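Local coordinates for protein similarities with probable monooxygenase (Photorhabdus luminescens, PDB 4HB9) that probably acts as an FAD-dependent monooxygenase, binding flavin-adenine dinucleotide in a fold related to the aromatic ring hydroxylases, at residues R106-L118 and R226-I240. Numbering follows the deposited sequence. Where two conformers were deposited one is given.
Sequences RLSISRTELKEIL and RAPVNIHVEASLAEI. With FAD (flavin-adenine dinucleotide), chain B; EDO (1,2-ethanediol), chain L.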
loop_
_atom_site.group_PDB
_atom_site.type_symbol
_atom_site.label_atom_id
_atom_site.label_comp_id
_atom_site.label_asym_id
_atom_site.label_seq_id
_atom_site.Cartn_x
_atom_site.Cartn_y
_atom_site.Cartn_z
ATOM N N ARG A 106 1.585 1.945 16.176
ATOM C CA ARG A 106 2.079 1.345 14.938
ATOM C C ARG A 106 3.565 1.637 14.715
ATOM O O ARG A 106 4.177 2.397 15.476
ATOM C CB ARG A 106 1.235 1.860 13.773
ATOM C CG ARG A 106 -0.090 1.114 13.642
ATOM C CD ARG A 106 -1.225 1.997 13.168
ATOM N NE ARG A 106 -2.429 1.212 12.882
ATOM C CZ ARG A 106 -3.219 0.646 13.802
ATOM N NH1 ARG A 106 -2.952 0.748 15.101
ATOM N NH2 ARG A 106 -4.289 -0.047 13.418
ATOM N N LEU A 107 4.127 1.042 13.662
ATOM C CA LEU A 107 5.488 1.309 13.254
ATOM C C LEU A 107 5.490 2.103 11.959
ATOM O O LEU A 107 4.838 1.728 10.988
ATOM C CB LEU A 107 6.241 -0.002 13.087
ATOM C CG LEU A 107 6.422 -0.733 14.419
ATOM C CD1 LEU A 107 6.814 -2.185 14.194
ATOM C CD2 LEU A 107 7.469 -0.022 15.245
ATOM N N SER A 108 6.251 3.175 11.944
ATOM C CA SER A 108 6.277 4.094 10.834
ATOM C C SER A 108 7.625 3.979 10.139
ATOM O O SER A 108 8.656 3.992 10.783
ATOM C CB SER A 108 6.007 5.518 11.342
ATOM O OG SER A 108 6.144 6.460 10.301
ATOM N N ILE A 109 7.604 3.789 8.825
ATOM C CA ILE A 109 8.827 3.671 8.034
ATOM C C ILE A 109 8.590 4.292 6.653
ATOM O O ILE A 109 7.447 4.414 6.213
ATOM C CB ILE A 109 9.266 2.189 7.948
ATOM C CG1 ILE A 109 10.674 2.056 7.336
ATOM C CG2 ILE A 109 8.177 1.374 7.262
ATOM C CD1 ILE A 109 11.301 0.670 7.455
ATOM N N SER A 110 9.650 4.726 5.968
ATOM C CA SER A 110 9.463 5.222 4.619
ATOM C C SER A 110 9.245 4.021 3.712
ATOM O O SER A 110 9.752 2.933 3.983
ATOM C CB SER A 110 10.663 6.039 4.122
ATOM O OG SER A 110 11.820 5.232 4.032
ATOM N N ARG A 111 8.484 4.220 2.646
ATOM C CA ARG A 111 8.374 3.175 1.622
ATOM C C ARG A 111 9.736 2.815 1.053
ATOM O O ARG A 111 10.042 1.624 0.871
ATOM C CB ARG A 111 7.418 3.551 0.504
ATOM C CG ARG A 111 7.345 2.420 -0.517
ATOM C CD ARG A 111 6.256 2.560 -1.549
ATOM N NE ARG A 111 6.258 1.390 -2.432
ATOM C CZ ARG A 111 5.322 0.432 -2.456
ATOM N NH1 ARG A 111 4.271 0.488 -1.664
ATOM N NH2 ARG A 111 5.463 -0.603 -3.279
ATOM N N THR A 112 10.583 3.811 0.808
ATOM C CA THR A 112 11.908 3.525 0.227
ATOM C C THR A 112 12.760 2.624 1.147
ATOM O O THR A 112 13.317 1.638 0.690
ATOM C CB THR A 112 12.688 4.777 -0.221
ATOM O OG1 THR A 112 13.957 4.375 -0.765
ATOM C CG2 THR A 112 12.945 5.730 0.935
ATOM N N GLU A 113 12.808 2.907 2.446
ATOM C CA GLU A 113 13.554 2.041 3.356
ATOM C C GLU A 113 12.974 0.642 3.453
ATOM O O GLU A 113 13.717 -0.317 3.518
ATOM C CB GLU A 113 13.633 2.630 4.772
ATOM C CG GLU A 113 14.529 3.866 4.923
ATOM C CD GLU A 113 14.197 4.605 6.226
ATOM O OE1 GLU A 113 13.037 5.076 6.370
ATOM O OE2 GLU A 113 15.040 4.585 7.154
ATOM N N LEU A 114 11.654 0.546 3.540
ATOM C CA LEU A 114 10.998 -0.728 3.643
ATOM C C LEU A 114 11.334 -1.577 2.422
ATOM O O LEU A 114 11.686 -2.772 2.575
ATOM C CB LEU A 114 9.497 -0.573 3.811
ATOM C CG LEU A 114 8.685 -1.853 3.948
ATOM C CD1 LEU A 114 9.141 -2.682 5.128
ATOM C CD2 LEU A 114 7.219 -1.511 4.067
ATOM N N LYS A 115 11.288 -0.976 1.235
ATOM C CA LYS A 115 11.636 -1.732 -0.001
ATOM C C LYS A 115 13.099 -2.196 -0.027
ATOM O O LYS A 115 13.395 -3.322 -0.423
ATOM C CB LYS A 115 11.323 -0.945 -1.267
ATOM C CG LYS A 115 9.837 -0.868 -1.615
ATOM C CD LYS A 115 9.134 -2.223 -1.761
ATOM C CE LYS A 115 9.779 -3.180 -2.779
ATOM N NZ LYS A 115 9.986 -2.522 -4.096
ATOM N N GLU A 116 14.017 -1.331 0.380
ATOM C CA GLU A 116 15.433 -1.711 0.449
ATOM C C GLU A 116 15.649 -2.885 1.399
ATOM O O GLU A 116 16.419 -3.803 1.085
ATOM C CB GLU A 116 16.323 -0.518 0.857
ATOM C CG GLU A 116 16.365 0.587 -0.190
ATOM C CD GLU A 116 16.773 0.093 -1.574
ATOM O OE1 GLU A 116 17.953 -0.222 -1.767
ATOM O OE2 GLU A 116 15.911 0.039 -2.472
ATOM N N ILE A 117 14.945 -2.872 2.538
ATOM C CA ILE A 117 15.001 -3.956 3.495
ATOM C C ILE A 117 14.388 -5.250 2.961
ATOM O O ILE A 117 14.953 -6.328 3.127
ATOM C CB ILE A 117 14.343 -3.539 4.815
ATOM C CG1 ILE A 117 15.226 -2.477 5.477
ATOM C CG2 ILE A 117 14.120 -4.725 5.728
ATOM C CD1 ILE A 117 14.513 -1.732 6.583
ATOM N N LEU A 118 13.230 -5.127 2.326
ATOM C CA LEU A 118 12.608 -6.264 1.652
ATOM C C LEU A 118 13.467 -6.820 0.506
ATOM O O LEU A 118 13.517 -8.046 0.319
ATOM C CB LEU A 118 11.224 -5.902 1.147
ATOM C CG LEU A 118 10.186 -5.929 2.281
ATOM C CD1 LEU A 118 8.943 -5.204 1.820
ATOM C CD2 LEU A 118 9.852 -7.362 2.703
ATOM N N ARG A 226 7.506 9.032 7.718
ATOM C CA ARG A 226 8.925 9.091 7.458
ATOM C C ARG A 226 9.116 8.931 5.956
ATOM O O ARG A 226 8.529 8.050 5.342
ATOM C CB ARG A 226 9.638 8.048 8.307
ATOM C CG ARG A 226 9.699 8.591 9.733
ATOM C CD ARG A 226 10.495 7.768 10.652
ATOM N NE ARG A 226 11.913 7.691 10.317
ATOM C CZ ARG A 226 12.848 8.537 10.742
ATOM N NH1 ARG A 226 12.517 9.617 11.449
ATOM N NH2 ARG A 226 14.120 8.312 10.429
ATOM N N ALA A 227 9.862 9.834 5.347
ATOM C CA ALA A 227 9.973 9.872 3.897
ATOM C C ALA A 227 11.240 10.587 3.458
ATOM O O ALA A 227 11.802 11.353 4.212
ATOM C CB ALA A 227 8.748 10.557 3.311
ATOM N N PRO A 228 11.681 10.354 2.230
ATOM C CA PRO A 228 12.875 11.020 1.755
ATOM C C PRO A 228 12.677 12.521 1.440
ATOM O O PRO A 228 11.669 12.926 0.878
ATOM C CB PRO A 228 13.263 10.223 0.518
ATOM C CG PRO A 228 12.052 9.471 0.104
ATOM C CD PRO A 228 11.105 9.417 1.249
ATOM N N VAL A 229 13.661 13.320 1.821
ATOM C CA VAL A 229 13.663 14.757 1.557
ATOM C C VAL A 229 13.707 14.976 0.048
ATOM O O VAL A 229 12.924 15.737 -0.486
ATOM C CB VAL A 229 14.866 15.448 2.224
ATOM C CG1 VAL A 229 14.993 16.913 1.786
ATOM C CG2 VAL A 229 14.745 15.352 3.723
ATOM N N ASN A 230 14.603 14.259 -0.630
ATOM C CA ASN A 230 14.811 14.424 -2.068
ATOM C C ASN A 230 14.532 13.107 -2.747
ATOM O O ASN A 230 15.280 12.165 -2.558
ATOM C CB ASN A 230 16.248 14.876 -2.342
ATOM C CG ASN A 230 16.519 15.154 -3.822
ATOM O OD1 ASN A 230 15.696 14.853 -4.687
ATOM N ND2 ASN A 230 17.678 15.756 -4.111
ATOM N N ILE A 231 13.465 13.028 -3.531
ATOM C CA ILE A 231 13.098 11.752 -4.174
ATOM C C ILE A 231 13.974 11.419 -5.399
ATOM O O ILE A 231 13.800 10.360 -6.005
ATOM C CB ILE A 231 11.609 11.705 -4.553
ATOM C CG1 ILE A 231 11.253 12.781 -5.585
ATOM C CG2 ILE A 231 10.753 11.859 -3.300
ATOM C CD1 ILE A 231 9.845 12.661 -6.114
ATOM N N HIS A 232 14.914 12.307 -5.735
ATOM C CA HIS A 232 15.731 12.157 -6.946
ATOM C C HIS A 232 17.141 11.687 -6.675
ATOM O O HIS A 232 18.039 11.986 -7.455
ATOM C CB HIS A 232 15.808 13.487 -7.702
ATOM C CG HIS A 232 14.476 14.042 -8.058
ATOM N ND1 HIS A 232 13.661 13.455 -8.998
ATOM C CD2 HIS A 232 13.797 15.107 -7.576
ATOM C CE1 HIS A 232 12.532 14.133 -9.081
ATOM N NE2 HIS A 232 12.595 15.147 -8.237
ATOM N N VAL A 233 17.349 10.960 -5.582
ATOM C CA VAL A 233 18.653 10.371 -5.280
ATOM C C VAL A 233 18.526 8.848 -5.277
ATOM O O VAL A 233 17.406 8.308 -5.288
ATOM C CB VAL A 233 19.217 10.858 -3.933
ATOM C CG1 VAL A 233 19.298 12.372 -3.908
ATOM C CG2 VAL A 233 18.373 10.370 -2.756
ATOM N N GLU A 234 19.667 8.161 -5.290
ATOM C CA GLU A 234 19.715 6.712 -5.139
ATOM C C GLU A 234 19.134 6.338 -3.776
ATOM O O GLU A 234 19.435 7.011 -2.776
ATOM C CB GLU A 234 21.169 6.210 -5.222
ATOM C CG GLU A 234 21.838 6.401 -6.581
ATOM C CD GLU A 234 23.343 6.154 -6.542
ATOM O OE1 GLU A 234 23.816 5.379 -5.676
ATOM O OE2 GLU A 234 24.058 6.735 -7.392
ATOM N N ALA A 235 18.352 5.269 -3.742
ATOM C CA ALA A 235 17.746 4.742 -2.519
ATOM C C ALA A 235 18.691 4.675 -1.335
ATOM O O ALA A 235 18.351 5.142 -0.248
ATOM C CB ALA A 235 17.140 3.372 -2.788
ATOM N N SER A 236 19.888 4.125 -1.521
ATOM C CA SER A 236 20.808 3.945 -0.396
ATOM C C SER A 236 21.282 5.281 0.167
ATOM O O SER A 236 21.812 5.334 1.264
ATOM C CB SER A 236 22.039 3.102 -0.812
ATOM O OG SER A 236 22.886 3.847 -1.686
ATOM N N LEU A 237 21.089 6.352 -0.595
ATOM C CA LEU A 237 21.447 7.706 -0.167
ATOM C C LEU A 237 20.244 8.543 0.268
ATOM O O LEU A 237 20.375 9.730 0.511
ATOM C CB LEU A 237 22.173 8.415 -1.309
ATOM C CG LEU A 237 23.523 7.795 -1.709
ATOM C CD1 LEU A 237 24.126 8.602 -2.845
ATOM C CD2 LEU A 237 24.497 7.720 -0.532
ATOM N N ALA A 238 19.066 7.944 0.392
ATOM C CA ALA A 238 17.898 8.749 0.726
ATOM C C ALA A 238 18.134 9.400 2.080
ATOM O O ALA A 238 18.663 8.768 2.994
ATOM C CB ALA A 238 16.633 7.893 0.759
ATOM N N GLU A 239 17.754 10.669 2.197
ATOM C CA GLU A 239 17.784 11.377 3.464
ATOM C C GLU A 239 16.380 11.364 4.084
ATOM O O GLU A 239 15.467 12.034 3.603
ATOM C CB GLU A 239 18.256 12.826 3.244
ATOM C CG GLU A 239 18.295 13.664 4.501
ATOM C CD GLU A 239 18.623 15.128 4.221
ATOM O OE1 GLU A 239 18.921 15.487 3.054
ATOM O OE2 GLU A 239 18.584 15.917 5.187
ATOM N N ILE A 240 16.211 10.616 5.164
ATOM C CA ILE A 240 14.868 10.398 5.711
ATOM C C ILE A 240 14.556 11.437 6.786
ATOM O O ILE A 240 15.377 11.680 7.675
ATOM C CB ILE A 240 14.724 8.988 6.285
ATOM C CG1 ILE A 240 15.128 7.948 5.233
ATOM C CG2 ILE A 240 13.299 8.769 6.798
ATOM C CD1 ILE A 240 14.292 7.945 3.965
HETATM P PA FAD B . 3.022 -3.105 -4.909
HETATM O O1A FAD B . 3.795 -2.913 -3.631
HETATM O O2A FAD B . 2.416 -2.012 -5.721
HETATM O O5B FAD B . 3.906 -4.018 -5.881
HETATM C C5B FAD B . 3.478 -4.376 -7.182
HETATM C C4B FAD B . 4.749 -4.711 -7.937
HETATM O O4B FAD B . 4.393 -5.367 -9.168
HETATM C C3B FAD B . 5.598 -3.475 -8.292
HETATM O O3B FAD B . 6.981 -3.688 -8.007
HETATM C C2B FAD B . 5.339 -3.326 -9.778
HETATM O O2B FAD B . 6.377 -2.709 -10.516
HETATM C C1B FAD B . 5.167 -4.793 -10.197
HETATM N N9A FAD B . 4.441 -5.024 -11.448
HETATM C C8A FAD B . 3.268 -4.462 -11.842
HETATM N N7A FAD B . 2.858 -4.976 -13.038
HETATM C C5A FAD B . 3.800 -5.873 -13.403
HETATM C C6A FAD B . 3.977 -6.756 -14.572
HETATM N N6A FAD B . 3.036 -6.699 -15.543
HETATM N N1A FAD B . 5.076 -7.537 -14.625
HETATM C C2A FAD B . 5.976 -7.557 -13.616
HETATM N N3A FAD B . 5.885 -6.784 -12.516
HETATM C C4A FAD B . 4.820 -5.929 -12.361
HETATM N N1 FAD B . -0.407 0.704 3.236
HETATM C C2 FAD B . -0.386 0.479 4.570
HETATM O O2 FAD B . -0.647 -0.678 5.051
HETATM N N3 FAD B . -0.078 1.477 5.418
HETATM C C4 FAD B . 0.169 2.739 5.052
HETATM O O4 FAD B . 0.440 3.613 5.917
HETATM C C4X FAD B . 0.123 3.071 3.625
HETATM N N5 FAD B . 0.376 4.327 3.158
HETATM C C5X FAD B . 0.311 4.576 1.830
HETATM C C6 FAD B . 0.541 5.856 1.340
HETATM C C7 FAD B . 0.488 6.135 -0.028
HETATM C C7M FAD B . 0.741 7.532 -0.561
HETATM C C8 FAD B . 0.167 5.055 -0.976
HETATM C C8M FAD B . 0.112 5.321 -2.464
HETATM C C9 FAD B . -0.066 3.771 -0.492
HETATM C C9A FAD B . -0.008 3.476 0.870
HETATM N N10 FAD B . -0.249 2.171 1.354
HETATM C C10 FAD B . -0.199 1.936 2.723
HETATM C "C1'" FAD B . -0.618 1.051 0.463
HETATM C "C2'" FAD B . 0.576 0.190 0.054
HETATM O "O2'" FAD B . 1.641 0.990 -0.430
HETATM C "C3'" FAD B . 0.133 -0.781 -1.038
HETATM O "O3'" FAD B . -1.139 -1.320 -0.682
HETATM C "C4'" FAD B . 1.133 -1.920 -1.178
HETATM O "O4'" FAD B . 2.230 -1.440 -1.932
HETATM C "C5'" FAD B . 0.545 -3.123 -1.884
HETATM O "O5'" FAD B . 1.561 -4.102 -1.953
HETATM P P FAD B . 1.617 -5.026 -3.270
HETATM O O1P FAD B . 2.851 -5.874 -3.073
HETATM O O2P FAD B . 0.269 -5.665 -3.473
HETATM O O3P FAD B . 1.793 -4.075 -4.550
HETATM C C1 EDO L . 11.089 -1.837 -7.485
HETATM O O1 EDO L . 10.967 -3.243 -7.259
HETATM C C2 EDO L . 10.062 -1.451 -8.526
HETATM O O2 EDO L . 8.736 -1.581 -7.996
HETATM O O HOH W 1 5.909 6.557 7.634
HETATM O O HOH W 2 15.984 4.096 0.943
HETATM O O HOH W 3 11.846 5.432 8.674
HETATM O O HOH W 4 15.001 5.744 9.319
#
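R226 meets S108 and S110 where strands 106-110 and 226-228 run nearly parallel, their axes 5.1 Å apart at an angle of 5°. They are joined by water rather than by direct backbone pairing: one molecule accepts from R226 N, donates to I109 O and hydrogen-bonds S108 OG. The carbonyl oxygen of R226 makes a CA-H...O contact with S110 CA (3.1 Å). A bend at chi3 (64°) turns the R226 guanidinium toward E113, and two waters at its edge, in its plane, accept from R226 NE and NH2 and lie within bonding distance of E113 OE1 and OE2. The two groups, presumably of opposite charge, are thus linked through water, R226 NE lying 4.9 Å from E113 OE1. Next along the chain, the P228 ring packs with its CG 3.9 Å from T112 CG2. Past the loop, A235 presses its CB against the carboxylate of E116, 3.5 Å from CD, while its carbonyl oxygen receives a water that also binds T112 OG1. A238 adds its methyl near T112 CG2. I240 finishes the interface, its CG1 lying 3.6 Å from E113 CD as the two side chains cross at a slant, and its CD1 reaching S110 OG and T112 CG2. The same carboxylate is also held from its own segment: S110 OG donates to the anti lone pair of E113 OE1 (2.6 Å) and accepts from E113 N, a capping box that starts helix 111-119. The first residue of that helix, R111, extended from CG to NE, leads away from the 226-240 side to donate from NH1 to FAD O4' and from NH2 to FAD O1A. The contact joins the end of strand 218-228, in the mixed sheet, to the turn from strand 106-110 of the three-stranded antiparallel sheet into this FAD-binding helix, consistent with the flavoprotein aromatic hydroxylase fold.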